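Local structure of Cas13d (uncultured Ruminococcus sp, 6IV9) at residues Glu156-Gly161 and Lys299-Tyr304; Gly255-Glu260 and Leu635-Asn640; Asp510-Asn515 and Val730-Val735; Glu530-Met535 and Val542-Thr547. The protein binds CRISPR RNA and uses two HEPN domains for maturation of that RNA and for cleavage of target RNA. The protein carries 2 engineered substitutions. One frame throughout, in Å; residues are numbered along the deposited sequence.

Interaction 1. Residues Glu156-Gly161 and Lys299-Tyr304; sequences EKRFFG and KRFDLY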
# COMPACT_ATOMS: atom_id res chain seq x y z
N GLU A 156 -11.72 9.67 -22.95
CA GLU A 156 -10.88 10.65 -23.69
C GLU A 156 -11.55 12.02 -23.61
O GLU A 156 -10.86 12.98 -23.39
CB GLU A 156 -10.72 10.22 -25.14
CG GLU A 156 -9.84 9.01 -25.31
CD GLU A 156 -9.85 8.34 -26.67
OE1 GLU A 156 -9.00 7.51 -26.90
OE2 GLU A 156 -10.73 8.64 -27.47
N LYS A 157 -12.85 12.07 -23.78
CA LYS A 157 -13.53 13.39 -23.70
C LYS A 157 -13.35 13.99 -22.30
O LYS A 157 -13.04 15.14 -22.21
CB LYS A 157 -15.01 13.23 -24.01
CG LYS A 157 -15.33 12.86 -25.44
CD LYS A 157 -16.78 13.06 -25.77
CE LYS A 157 -17.53 11.77 -25.95
NZ LYS A 157 -18.99 11.99 -25.86
N ARG A 158 -13.51 13.19 -21.26
CA ARG A 158 -13.38 13.70 -19.87
C ARG A 158 -11.96 14.21 -19.60
O ARG A 158 -11.83 15.24 -18.97
CB ARG A 158 -13.77 12.58 -18.91
CG ARG A 158 -13.37 12.80 -17.46
CD ARG A 158 -13.64 11.59 -16.58
NE ARG A 158 -14.73 11.73 -15.64
CZ ARG A 158 -15.45 10.72 -15.14
NH1 ARG A 158 -14.90 9.83 -14.34
NH2 ARG A 158 -16.74 10.64 -15.42
N PHE A 159 -10.93 13.50 -20.04
CA PHE A 159 -9.54 13.92 -19.72
C PHE A 159 -8.91 14.85 -20.76
O PHE A 159 -8.07 15.60 -20.37
CB PHE A 159 -8.66 12.69 -19.53
CG PHE A 159 -8.97 11.92 -18.28
CD1 PHE A 159 -9.99 11.00 -18.26
CD2 PHE A 159 -8.27 12.15 -17.11
CE1 PHE A 159 -10.28 10.30 -17.11
CE2 PHE A 159 -8.58 11.45 -15.96
CZ PHE A 159 -9.58 10.53 -15.97
N PHE A 160 -9.28 14.73 -22.03
CA PHE A 160 -8.63 15.53 -23.09
C PHE A 160 -9.60 16.43 -23.86
O PHE A 160 -9.13 17.15 -24.71
CB PHE A 160 -7.85 14.60 -24.03
CG PHE A 160 -6.69 13.91 -23.39
CD1 PHE A 160 -5.48 14.55 -23.22
CD2 PHE A 160 -6.79 12.60 -22.95
CE1 PHE A 160 -4.41 13.91 -22.63
CE2 PHE A 160 -5.72 11.97 -22.36
CZ PHE A 160 -4.53 12.62 -22.20
N GLY A 161 -10.90 16.33 -23.61
CA GLY A 161 -11.89 17.19 -24.28
C GLY A 161 -12.31 16.73 -25.66
O GLY A 161 -13.15 17.38 -26.26
N LYS A 299 -19.96 13.30 -7.17
CA LYS A 299 -18.61 13.27 -6.58
C LYS A 299 -17.88 14.56 -6.97
O LYS A 299 -18.29 15.19 -7.93
CB LYS A 299 -17.88 12.00 -7.00
CG LYS A 299 -17.19 12.03 -8.35
CD LYS A 299 -16.23 10.87 -8.45
CE LYS A 299 -15.55 10.76 -9.78
NZ LYS A 299 -15.79 11.98 -10.58
N ARG A 300 -16.89 14.96 -6.19
CA ARG A 300 -16.14 16.18 -6.51
C ARG A 300 -15.16 15.90 -7.65
O ARG A 300 -14.68 14.79 -7.73
CB ARG A 300 -15.46 16.75 -5.27
CG ARG A 300 -16.43 16.98 -4.13
CD ARG A 300 -15.86 17.94 -3.12
NE ARG A 300 -15.25 19.04 -3.85
CZ ARG A 300 -15.81 20.22 -4.03
NH1 ARG A 300 -16.98 20.49 -3.47
NH2 ARG A 300 -15.21 21.12 -4.77
N PHE A 301 -14.88 16.91 -8.46
CA PHE A 301 -13.97 16.76 -9.62
C PHE A 301 -12.63 17.46 -9.37
O PHE A 301 -11.84 17.52 -10.29
CB PHE A 301 -14.66 17.35 -10.85
CG PHE A 301 -15.76 16.48 -11.37
CD1 PHE A 301 -15.48 15.40 -12.18
CD2 PHE A 301 -17.07 16.68 -10.99
CE1 PHE A 301 -16.48 14.56 -12.63
CE2 PHE A 301 -18.07 15.85 -11.44
CZ PHE A 301 -17.77 14.80 -12.26
N ASP A 302 -12.38 17.90 -8.14
CA ASP A 302 -11.19 18.72 -7.84
C ASP A 302 -10.11 17.95 -7.06
O ASP A 302 -9.33 18.60 -6.41
CB ASP A 302 -11.57 20.06 -7.23
CG ASP A 302 -12.38 19.97 -5.95
OD1 ASP A 302 -12.86 18.91 -5.64
OD2 ASP A 302 -12.50 20.98 -5.29
N LEU A 303 -10.00 16.65 -7.26
CA LEU A 303 -9.01 15.82 -6.51
C LEU A 303 -7.60 16.35 -6.76
O LEU A 303 -6.83 16.42 -5.84
CB LEU A 303 -9.08 14.41 -7.09
CG LEU A 303 -8.63 13.25 -6.21
CD1 LEU A 303 -8.06 12.12 -7.03
CD2 LEU A 303 -7.72 13.66 -5.09
N TYR A 304 -7.29 16.71 -7.99
CA TYR A 304 -5.91 17.09 -8.33
C TYR A 304 -5.65 18.59 -8.21
O TYR A 304 -4.51 18.95 -8.27
CB TYR A 304 -5.57 16.55 -9.71
CG TYR A 304 -5.82 15.07 -9.81
CD1 TYR A 304 -5.00 14.18 -9.15
CD2 TYR A 304 -6.90 14.57 -10.50
CE1 TYR A 304 -5.23 12.82 -9.20
CE2 TYR A 304 -7.14 13.21 -10.58
CZ TYR A 304 -6.30 12.33 -9.93
OH TYR A 304 -6.50 11.00 -9.98

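Interaction 2. Residues Gly255-Glu260 and Leu635-Asn640; sequences GYFGLE and LIKYAN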
# COMPACT_ATOMS: atom_id res chain seq x y z
N GLY A 255 -2.08 9.95 19.20
CA GLY A 255 -0.65 9.73 19.48
C GLY A 255 -0.13 8.49 18.78
O GLY A 255 1.05 8.40 18.53
N TYR A 256 -1.03 7.58 18.45
CA TYR A 256 -0.67 6.32 17.77
C TYR A 256 -0.08 6.66 16.40
O TYR A 256 0.83 5.97 15.96
CB TYR A 256 -1.89 5.41 17.66
CG TYR A 256 -2.19 4.63 18.91
CD1 TYR A 256 -1.18 3.99 19.60
CD2 TYR A 256 -3.47 4.52 19.40
CE1 TYR A 256 -1.44 3.24 20.74
CE2 TYR A 256 -3.75 3.80 20.54
CZ TYR A 256 -2.74 3.16 21.21
OH TYR A 256 -3.01 2.44 22.32
N PHE A 257 -0.60 7.72 15.79
CA PHE A 257 -0.23 8.18 14.43
C PHE A 257 0.93 9.16 14.47
O PHE A 257 1.29 9.65 13.44
CB PHE A 257 -1.39 8.95 13.83
CG PHE A 257 -2.62 8.15 13.53
CD1 PHE A 257 -2.54 6.87 13.03
CD2 PHE A 257 -3.87 8.70 13.71
CE1 PHE A 257 -3.68 6.15 12.73
CE2 PHE A 257 -5.01 7.98 13.42
CZ PHE A 257 -4.91 6.71 12.92
N GLY A 258 1.49 9.41 15.63
CA GLY A 258 2.55 10.42 15.70
C GLY A 258 1.96 11.82 15.84
O GLY A 258 2.71 12.74 15.67
N LEU A 259 0.65 11.93 16.04
CA LEU A 259 -0.03 13.22 16.28
C LEU A 259 -0.23 13.43 17.78
O LEU A 259 -1.34 13.35 18.25
CB LEU A 259 -1.36 13.26 15.54
CG LEU A 259 -1.22 13.25 14.03
CD1 LEU A 259 -2.58 13.22 13.39
CD2 LEU A 259 -0.44 14.46 13.59
N GLU A 260 0.85 13.73 18.46
CA GLU A 260 0.89 13.98 19.91
C GLU A 260 0.36 15.38 20.22
O GLU A 260 0.84 16.31 19.65
CB GLU A 260 2.37 13.98 20.25
CG GLU A 260 2.68 14.26 21.70
CD GLU A 260 3.65 13.23 22.21
OE1 GLU A 260 4.81 13.57 22.42
OE2 GLU A 260 3.24 12.07 22.33
N LEU A 635 -3.26 -3.11 15.13
CA LEU A 635 -4.43 -3.78 15.72
C LEU A 635 -5.36 -2.77 16.39
O LEU A 635 -6.53 -2.89 16.24
CB LEU A 635 -3.94 -4.83 16.72
CG LEU A 635 -3.33 -6.07 16.09
CD1 LEU A 635 -2.52 -6.86 17.10
CD2 LEU A 635 -4.41 -6.94 15.49
N ILE A 636 -4.81 -1.83 17.12
CA ILE A 636 -5.66 -0.82 17.80
C ILE A 636 -6.35 0.06 16.76
O ILE A 636 -7.47 0.39 16.94
CB ILE A 636 -4.84 0.01 18.79
CG1 ILE A 636 -4.26 -0.88 19.89
CG2 ILE A 636 -5.69 1.12 19.36
CD1 ILE A 636 -5.29 -1.69 20.60
N LYS A 637 -5.64 0.41 15.70
CA LYS A 637 -6.16 1.29 14.63
C LYS A 637 -7.37 0.65 13.94
O LYS A 637 -8.36 1.33 13.74
CB LYS A 637 -5.02 1.39 13.63
CG LYS A 637 -5.14 2.39 12.51
CD LYS A 637 -3.80 2.64 11.86
CE LYS A 637 -3.47 1.69 10.74
NZ LYS A 637 -2.45 2.23 9.82
N TYR A 638 -7.26 -0.63 13.60
CA TYR A 638 -8.32 -1.30 12.81
C TYR A 638 -9.22 -2.21 13.64
O TYR A 638 -10.22 -2.65 13.13
CB TYR A 638 -7.69 -2.09 11.66
CG TYR A 638 -7.13 -1.23 10.57
CD1 TYR A 638 -7.88 -0.22 10.01
CD2 TYR A 638 -5.84 -1.40 10.11
CE1 TYR A 638 -7.37 0.60 9.02
CE2 TYR A 638 -5.32 -0.60 9.11
CZ TYR A 638 -6.09 0.40 8.56
OH TYR A 638 -5.57 1.19 7.60
N ALA A 639 -8.84 -2.50 14.87
CA ALA A 639 -9.65 -3.44 15.66
C ALA A 639 -9.91 -2.91 17.07
O ALA A 639 -9.94 -1.73 17.25
CB ALA A 639 -9.03 -4.81 15.64
N ASN A 640 -10.17 -3.81 18.00
CA ASN A 640 -10.49 -3.48 19.40
C ASN A 640 -9.64 -4.39 20.29
O ASN A 640 -9.70 -5.57 20.09
CB ASN A 640 -11.99 -3.65 19.62
CG ASN A 640 -12.42 -3.39 21.03
OD1 ASN A 640 -12.33 -4.24 21.89
ND2 ASN A 640 -12.86 -2.18 21.28

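Interaction 3. Residues Asp510-Asn515 and Val730-Val735; sequences DGKEIN and VMYLLV. With nucleotides of chain B.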
# COMPACT_ATOMS: atom_id res chain seq x y z
N ASP A 510 0.66 2.36 8.16
CA ASP A 510 1.73 1.43 8.58
C ASP A 510 2.80 1.42 7.47
O ASP A 510 2.48 1.78 6.36
CB ASP A 510 1.06 0.07 8.80
CG ASP A 510 1.96 -1.06 9.23
OD1 ASP A 510 2.24 -1.16 10.41
OD2 ASP A 510 2.41 -1.79 8.35
N GLY A 511 3.98 0.90 7.75
CA GLY A 511 5.04 0.89 6.74
C GLY A 511 4.62 0.13 5.49
O GLY A 511 4.96 0.56 4.42
N LYS A 512 3.93 -0.99 5.65
CA LYS A 512 3.48 -1.76 4.47
C LYS A 512 2.46 -0.95 3.66
O LYS A 512 2.46 -1.05 2.47
CB LYS A 512 2.95 -3.13 4.90
CG LYS A 512 4.06 -4.11 5.19
CD LYS A 512 3.61 -5.42 5.68
CE LYS A 512 4.78 -6.32 6.00
NZ LYS A 512 5.80 -6.30 4.94
N GLU A 513 1.57 -0.27 4.35
CA GLU A 513 0.54 0.56 3.69
C GLU A 513 1.25 1.70 2.94
O GLU A 513 0.87 2.00 1.84
CB GLU A 513 -0.47 1.05 4.72
CG GLU A 513 -1.35 -0.04 5.29
CD GLU A 513 -2.31 0.47 6.35
OE1 GLU A 513 -1.86 1.13 7.25
OE2 GLU A 513 -3.48 0.20 6.23
N ILE A 514 2.25 2.30 3.56
CA ILE A 514 2.99 3.39 2.90
C ILE A 514 3.66 2.82 1.64
O ILE A 514 3.54 3.42 0.61
CB ILE A 514 4.04 3.95 3.87
CG1 ILE A 514 3.40 4.70 5.03
CG2 ILE A 514 5.08 4.79 3.14
CD1 ILE A 514 4.35 5.07 6.12
N ASN A 515 4.29 1.66 1.76
CA ASN A 515 4.98 1.06 0.60
C ASN A 515 3.99 0.77 -0.52
O ASN A 515 4.27 1.09 -1.63
CB ASN A 515 5.70 -0.22 0.99
CG ASN A 515 6.97 0.08 1.75
OD1 ASN A 515 7.44 1.20 1.69
ND2 ASN A 515 7.51 -0.89 2.45
N VAL A 730 0.81 -12.72 15.43
CA VAL A 730 -0.27 -13.62 14.94
C VAL A 730 -1.59 -12.86 14.78
O VAL A 730 -2.24 -13.03 13.79
CB VAL A 730 -0.41 -14.83 15.88
CG1 VAL A 730 -1.69 -15.58 15.64
CG2 VAL A 730 0.79 -15.74 15.79
N MET A 731 -1.97 -12.07 15.77
CA MET A 731 -3.23 -11.30 15.68
C MET A 731 -3.13 -10.26 14.55
O MET A 731 -4.08 -10.06 13.85
CB MET A 731 -3.60 -10.67 17.02
CG MET A 731 -3.74 -11.70 18.12
SD MET A 731 -4.60 -13.24 17.67
CE MET A 731 -6.24 -12.63 17.33
N TYR A 732 -1.98 -9.63 14.41
CA TYR A 732 -1.77 -8.61 13.35
C TYR A 732 -1.94 -9.26 11.97
O TYR A 732 -2.64 -8.73 11.16
CB TYR A 732 -0.38 -8.01 13.49
CG TYR A 732 0.21 -7.43 12.24
CD1 TYR A 732 -0.18 -6.20 11.76
CD2 TYR A 732 1.19 -8.11 11.54
CE1 TYR A 732 0.37 -5.67 10.61
CE2 TYR A 732 1.74 -7.60 10.39
CZ TYR A 732 1.33 -6.37 9.92
OH TYR A 732 1.89 -5.86 8.81
N LEU A 733 -1.37 -10.44 11.78
CA LEU A 733 -1.45 -11.14 10.47
C LEU A 733 -2.93 -11.39 10.14
O LEU A 733 -3.33 -11.18 9.02
CB LEU A 733 -0.71 -12.47 10.63
CG LEU A 733 0.59 -12.67 9.87
CD1 LEU A 733 1.20 -11.41 9.33
CD2 LEU A 733 1.57 -13.50 10.65
N LEU A 734 -3.71 -11.79 11.13
CA LEU A 734 -5.14 -12.05 10.87
C LEU A 734 -5.88 -10.76 10.47
O LEU A 734 -6.53 -10.76 9.45
CB LEU A 734 -5.75 -12.63 12.14
CG LEU A 734 -7.27 -12.73 12.14
CD1 LEU A 734 -7.75 -13.72 11.11
CD2 LEU A 734 -7.78 -13.08 13.52
N VAL A 735 -5.75 -9.71 11.27
CA VAL A 735 -6.47 -8.44 10.97
C VAL A 735 -5.96 -7.83 9.66
O VAL A 735 -6.77 -7.48 8.83
CB VAL A 735 -6.37 -7.45 12.15
CG1 VAL A 735 -7.01 -6.12 11.85
CG2 VAL A 735 -6.95 -8.04 13.42
P U B 38 4.67 -9.26 7.75
OP1 U B 38 3.28 -8.98 7.61
OP2 U B 38 5.63 -8.24 8.09
O5' U B 38 4.73 -10.40 8.86
C5' U B 38 5.96 -10.78 9.36
C4' U B 38 5.81 -12.10 10.09
O4' U B 38 5.25 -13.07 9.18
C3' U B 38 7.16 -12.67 10.48
O3' U B 38 7.47 -12.15 11.77
C2' U B 38 6.90 -14.17 10.49
O2' U B 38 6.23 -14.60 11.65
C1' U B 38 5.91 -14.32 9.35
N1 U B 38 6.52 -14.71 8.08
C2 U B 38 5.75 -15.48 7.22
O2 U B 38 4.61 -15.83 7.50
N3 U B 38 6.36 -15.80 6.03
C4 U B 38 7.63 -15.41 5.60
O4 U B 38 8.04 -15.77 4.48
C5 U B 38 8.34 -14.57 6.53
C6 U B 38 7.77 -14.26 7.71
P C B 35 6.66 -4.24 1.11
OP1 C B 35 6.45 -3.52 2.37
OP2 C B 35 7.78 -5.13 0.96
O5' C B 35 5.47 -5.13 0.62
C5' C B 35 4.13 -4.56 0.68
C4' C B 35 3.15 -5.50 0.04
O4' C B 35 3.52 -5.66 -1.33
C3' C B 35 3.13 -6.92 0.60
O3' C B 35 2.32 -6.91 1.75
C2' C B 35 2.56 -7.71 -0.57
O2' C B 35 1.17 -7.59 -0.70
C1' C B 35 3.22 -6.99 -1.74
N1 C B 35 4.45 -7.63 -2.20
C2 C B 35 4.29 -8.70 -3.08
O2 C B 35 3.15 -9.02 -3.39
N3 C B 35 5.38 -9.29 -3.61
C4 C B 35 6.59 -8.93 -3.20
N4 C B 35 7.64 -9.58 -3.71
C5 C B 35 6.79 -7.87 -2.27
C6 C B 35 5.69 -7.29 -1.76
P G B 36 2.64 -7.87 2.96
OP1 G B 36 1.74 -7.50 4.10
OP2 G B 36 4.13 -7.88 3.19
O5' G B 36 2.40 -9.30 2.36
C5' G B 36 1.06 -9.71 2.05
C4' G B 36 1.08 -11.02 1.30
O4' G B 36 1.78 -10.86 0.06
C3' G B 36 1.77 -12.17 2.03
O3' G B 36 0.90 -12.92 2.86
C2' G B 36 2.30 -13.02 0.90
O2' G B 36 1.28 -13.84 0.35
C1' G B 36 2.57 -11.99 -0.19
N9 G B 36 3.96 -11.60 -0.22
C8 G B 36 4.62 -10.76 0.65
N7 G B 36 5.89 -10.65 0.37
C5 G B 36 6.08 -11.49 -0.70
C6 G B 36 7.25 -11.78 -1.43
O6 G B 36 8.39 -11.34 -1.26
N1 G B 36 6.99 -12.67 -2.46
C2 G B 36 5.77 -13.22 -2.75
N2 G B 36 5.72 -14.04 -3.79
N3 G B 36 4.67 -12.96 -2.07
C4 G B 36 4.90 -12.09 -1.07
O HOH W 1 0.69 -3.66 7.80

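Interaction 4. Residues Glu530-Met535 and Val542-Thr547; sequences EFLKIM and VECELT. With nucleotides of chain B.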
# COMPACT_ATOMS: atom_id res chain seq x y z
N GLU A 530 5.72 9.23 -19.06
CA GLU A 530 6.24 8.58 -20.30
C GLU A 530 5.23 8.69 -21.45
O GLU A 530 5.65 8.96 -22.53
CB GLU A 530 6.69 7.16 -20.02
CG GLU A 530 7.86 6.72 -20.86
CD GLU A 530 9.10 7.60 -20.82
OE1 GLU A 530 9.36 8.23 -19.80
OE2 GLU A 530 9.80 7.64 -21.82
N PHE A 531 3.95 8.46 -21.19
CA PHE A 531 2.94 8.57 -22.27
C PHE A 531 2.90 10.01 -22.80
O PHE A 531 2.80 10.18 -24.00
CB PHE A 531 1.58 8.05 -21.81
CG PHE A 531 1.48 6.56 -21.84
CD1 PHE A 531 1.64 5.86 -23.02
CD2 PHE A 531 1.27 5.84 -20.69
CE1 PHE A 531 1.58 4.48 -23.04
CE2 PHE A 531 1.20 4.46 -20.71
CZ PHE A 531 1.35 3.78 -21.89
N LEU A 532 2.96 11.01 -21.93
CA LEU A 532 2.93 12.42 -22.40
C LEU A 532 4.16 12.66 -23.26
O LEU A 532 4.05 13.23 -24.29
CB LEU A 532 2.93 13.35 -21.19
CG LEU A 532 1.61 13.46 -20.45
CD1 LEU A 532 1.77 14.29 -19.19
CD2 LEU A 532 0.53 14.05 -21.33
N LYS A 533 5.32 12.22 -22.80
CA LYS A 533 6.58 12.41 -23.55
C LYS A 533 6.48 11.76 -24.94
O LYS A 533 6.92 12.36 -25.88
CB LYS A 533 7.74 11.85 -22.74
CG LYS A 533 9.07 11.91 -23.46
CD LYS A 533 10.23 11.51 -22.61
CE LYS A 533 10.19 12.10 -21.23
NZ LYS A 533 11.55 12.37 -20.73
N ILE A 534 5.90 10.58 -25.04
CA ILE A 534 5.77 9.90 -26.36
C ILE A 534 4.83 10.72 -27.25
O ILE A 534 5.19 10.99 -28.37
CB ILE A 534 5.26 8.47 -26.18
CG1 ILE A 534 6.37 7.54 -25.70
CG2 ILE A 534 4.61 7.96 -27.44
CD1 ILE A 534 5.85 6.35 -24.95
N MET A 535 3.68 11.10 -26.72
CA MET A 535 2.68 11.85 -27.53
C MET A 535 3.24 13.19 -28.01
O MET A 535 2.91 13.59 -29.10
CB MET A 535 1.37 12.04 -26.76
CG MET A 535 0.58 10.77 -26.68
SD MET A 535 -1.07 10.93 -25.99
CE MET A 535 -0.64 11.20 -24.27
N VAL A 542 0.97 13.96 -31.36
CA VAL A 542 -0.52 13.98 -31.31
C VAL A 542 -0.92 14.95 -30.20
O VAL A 542 -0.15 15.11 -29.28
CB VAL A 542 -1.14 12.60 -31.07
CG1 VAL A 542 -0.87 11.66 -32.23
CG2 VAL A 542 -0.68 11.99 -29.77
N GLU A 543 -2.07 15.59 -30.34
CA GLU A 543 -2.57 16.55 -29.34
C GLU A 543 -2.83 15.81 -28.03
O GLU A 543 -3.38 14.73 -28.09
CB GLU A 543 -3.87 17.15 -29.85
CG GLU A 543 -4.45 18.24 -28.98
CD GLU A 543 -5.88 18.60 -29.36
OE1 GLU A 543 -6.22 18.50 -30.57
OE2 GLU A 543 -6.64 18.97 -28.45
N CYS A 544 -2.39 16.36 -26.92
CA CYS A 544 -2.66 15.74 -25.61
C CYS A 544 -2.78 16.84 -24.56
O CYS A 544 -2.04 16.81 -23.62
CB CYS A 544 -1.59 14.73 -25.23
SG CYS A 544 0.09 15.39 -25.38
N GLU A 545 -3.71 17.76 -24.76
CA GLU A 545 -3.91 18.84 -23.78
C GLU A 545 -4.90 18.34 -22.74
O GLU A 545 -6.02 18.09 -23.07
CB GLU A 545 -4.42 20.09 -24.49
CG GLU A 545 -4.68 21.24 -23.54
CD GLU A 545 -4.92 22.59 -24.20
OE1 GLU A 545 -4.17 23.52 -23.91
OE2 GLU A 545 -5.86 22.69 -25.00
N LEU A 546 -4.43 18.15 -21.52
CA LEU A 546 -5.32 17.66 -20.46
C LEU A 546 -6.31 18.77 -20.13
O LEU A 546 -5.92 19.90 -20.16
CB LEU A 546 -4.46 17.32 -19.25
CG LEU A 546 -3.66 16.04 -19.39
CD1 LEU A 546 -2.52 16.01 -18.41
CD2 LEU A 546 -4.55 14.83 -19.22
N THR A 547 -7.52 18.39 -19.74
CA THR A 547 -8.59 19.34 -19.33
C THR A 547 -8.22 19.97 -17.99
O THR A 547 -7.37 19.43 -17.31
CB THR A 547 -9.98 18.73 -19.41
OG1 THR A 547 -10.03 17.59 -18.57
CG2 THR A 547 -10.35 18.33 -20.82
P U B 23 1.22 -4.22 -23.21
OP1 U B 23 1.68 -3.16 -24.13
OP2 U B 23 2.15 -5.04 -22.48
O5' U B 23 0.29 -3.46 -22.15
C5' U B 23 -0.06 -4.03 -20.87
C4' U B 23 -0.40 -2.89 -19.91
O4' U B 23 0.83 -2.18 -19.64
C3' U B 23 -1.35 -1.83 -20.51
O3' U B 23 -2.26 -1.38 -19.54
C2' U B 23 -0.42 -0.71 -20.91
O2' U B 23 -1.06 0.56 -21.04
C1' U B 23 0.65 -0.79 -19.82
N1 U B 23 1.91 -0.20 -20.29
C2 U B 23 2.37 0.96 -19.69
O2 U B 23 1.80 1.50 -18.78
N3 U B 23 3.51 1.49 -20.25
C4 U B 23 4.21 1.01 -21.31
O4 U B 23 5.20 1.62 -21.70
C5 U B 23 3.69 -0.20 -21.86
C6 U B 23 2.60 -0.76 -21.34

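Interaction 1. Residues Glu156-Gly161 and Lys299-Tyr304
Arg158 reaches out from helix 152-160 and meets Phe301 and Lys299 in the loop that follows helix 267-291. Its NE comes to 4.5 Å from CE1 of Phe301, at the edge of the ring and near the ring plane, so this is not a cation-pi stack. At the end of the guanidinium, NH1 sits 4.4 Å from NZ of Lys299; two positive charges this close, on a contact near the surface, probably weaken it rather than hold it. Arg158 gets this far because CG lies anti to its backbone N (chi1 165°) and the next bond is extended too, which lets it reach the loop although the CA atoms of Arg158 and Phe301 are 10.7 Å apart. The touch is a light one, bringing the short helix 152-160 beside the loop before helix 306-309. One residue along that loop from Lys299, Arg300 grips Asp302 side-on: NE reaches OD1 at 3.0 Å, on its syn side, and NH2 forms a salt bridge with OD2 at 2.8 Å, from above the carboxylate plane. The two bonds bridge the residues flanking Phe301, and Asp302 OD1 also receives Gln286 NE2 from helix 267-291. Further out, Tyr304 OH is hydrogen-bonded to Glu180, while on the other side of the contact Arg158 O binds Thr547 OG1 just before the helix gives way to Gly161, which has positive phi.

Interaction 2. Residues Gly255-Glu260 and Leu635-Asn640
Lys637 lies across the edge of the Phe257 ring, the two side chains at about a right angle. From CB, the lysine sets CG anti to its backbone N (chi1 -171°), and CG comes to 4.0 Å from Phe257 CE1. CD is closer, 3.6 Å from the same CE1 and in the plane of the ring, so a methylene meets the ring rim and not its face. The chain bends about the CG-CD bond (chi3 88°), and from there CE leads on to NZ, which turns off to a salt bridge with Glu513 OE1 and a hydrogen bond to Phe508 O; these two satisfy the buried ammonium. The contact joins a short 3-10 turn, 255-257, to the last turn of helix 630-638, whose chain then passes through Ala639 to Asn640, the N-cap of helix 641-647. One residue earlier in each segment, Tyr256 and Ile636 pair up. Ile636 CG2 approaches Tyr256 CE2 obliquely at 3.5 Å and lies 4.1 Å from CD2 and 4.0 Å from CZ of the same ring. The tyrosine's OH is hydrogen-bonded to Asp586 of helix 581-591, and Phe257 leans on Leu194 and Met197 of helix 168-197.

Interaction 3. Residues Asp510-Asn515 and Val730-Val735
A capping box starts helix 511-535 at the crRNA backbone; Lys512 in its first turn touches Tyr732 of helix 713-760 directly, and the N-cap, Asp510, reaches that tyrosine through a water. In the box, Asp510 N donates at 2.9 Å to Glu513 OE1, which accepts with its anti lone pair, and Lys512 N donates to Asp510 OD2, the capping bond, from above the carboxylate plane. That OD2 also accepts from a water at 2.6 Å, and the same water is hydrogen-bonded to Tyr732 OH at 2.7 Å. The water lies in the plane of the tyrosine ring, at its edge, and bridges a carboxylate and a hydroxyl that arrive from opposite directions. Lys512 runs past the phenol, its CD 3.6 Å from Tyr732 OH, then bends at its last torsion (chi4 -46°) to place NZ 2.9 Å from OP2 of G36 of chain B. A leucine in its place would probably leave this phosphate oxygen without its charged partner. Tyr732 itself turns a ring edge to the RNA, with CE2 3.5 Å from OP1 of U38 of chain B. A turn further along helix 511-535, Asn515 ND2 donates almost straight (173°) to OP1 of C35 of chain B at 2.8 Å. Helix 630-638 packs against both partners: Tyr634 touches Asp510 and meets the Tyr732 ring edge-to-face, and Arg631 lies on Tyr732. On either side of the tyrosine in sequence, Met731 packs on Ile644 of helix 641-647 and Leu733 on Val657 of helix 651-660.

Interaction 4. Residues Glu530-Met535 and Val542-Thr547
Val542 returns to the C-terminal end of helix 511-535 and docks on Met535, closing a tight loop in which six residues separate the helix from the extended chain that follows. A single backbone hydrogen bond crosses the contact. Val542 N donates to Met535 O at 3.0 Å, with an N-H...O angle of 152°, and it lies in the carbonyl plane. The rest is apolar, and Met535 carries most of it. CB and CG both come to 3.6 Å from Val542 CG2, the two side chains crossing at a slant; the chain then bends at chi3 (-72°), which brings CE to 3.8 Å from Cys544 CB. His169 and Ile168 of helix 168-197 also touch this methionine, and Phe160 of helix 152-160 packs on Cys544, so the loop joins three helices. RNA contact falls to Phe531, one turn back along the helix. Its CZ stands 3.5 Å from N3 of U23 of chain B and its CE2 3.6 Å from O2 of the same base, the ring approaching obliquely. An alanine here removes the ring, and the uracil edge around N3 and O2 would probably lose the group that packs on it. Cys544 SG, set between its own backbone N and carbonyl carbon (chi1 50°), faces the side of the helix, 3.8 Å from Met535 CB and 4.3 Å from Leu532 CD2.

In the fold
The four contacts fall into two touching pairs. Interactions 1 and 4 have centres 15 Å apart and join where Phe159 O meets Thr547 N at 2.9 Å, so the end of helix 152-160 is tied to the loop after helix 511-535. Interactions 2 and 3, with centres 13 Å apart, meet at Glu513 of interaction 3: OE1 forms a salt bridge with Lys637 NZ at 2.9 Å, and OE2 is 2.7 Å from Tyr638 OH. Helix 511-535 spans both pairs, its start in interaction 3 and its end in interaction 4, whose centres are 38 Å apart. Both of these touch the crRNA. The nearest atom of interaction 1 is about 8 Å from the bound RNA, and that of interaction 2 about 11 Å.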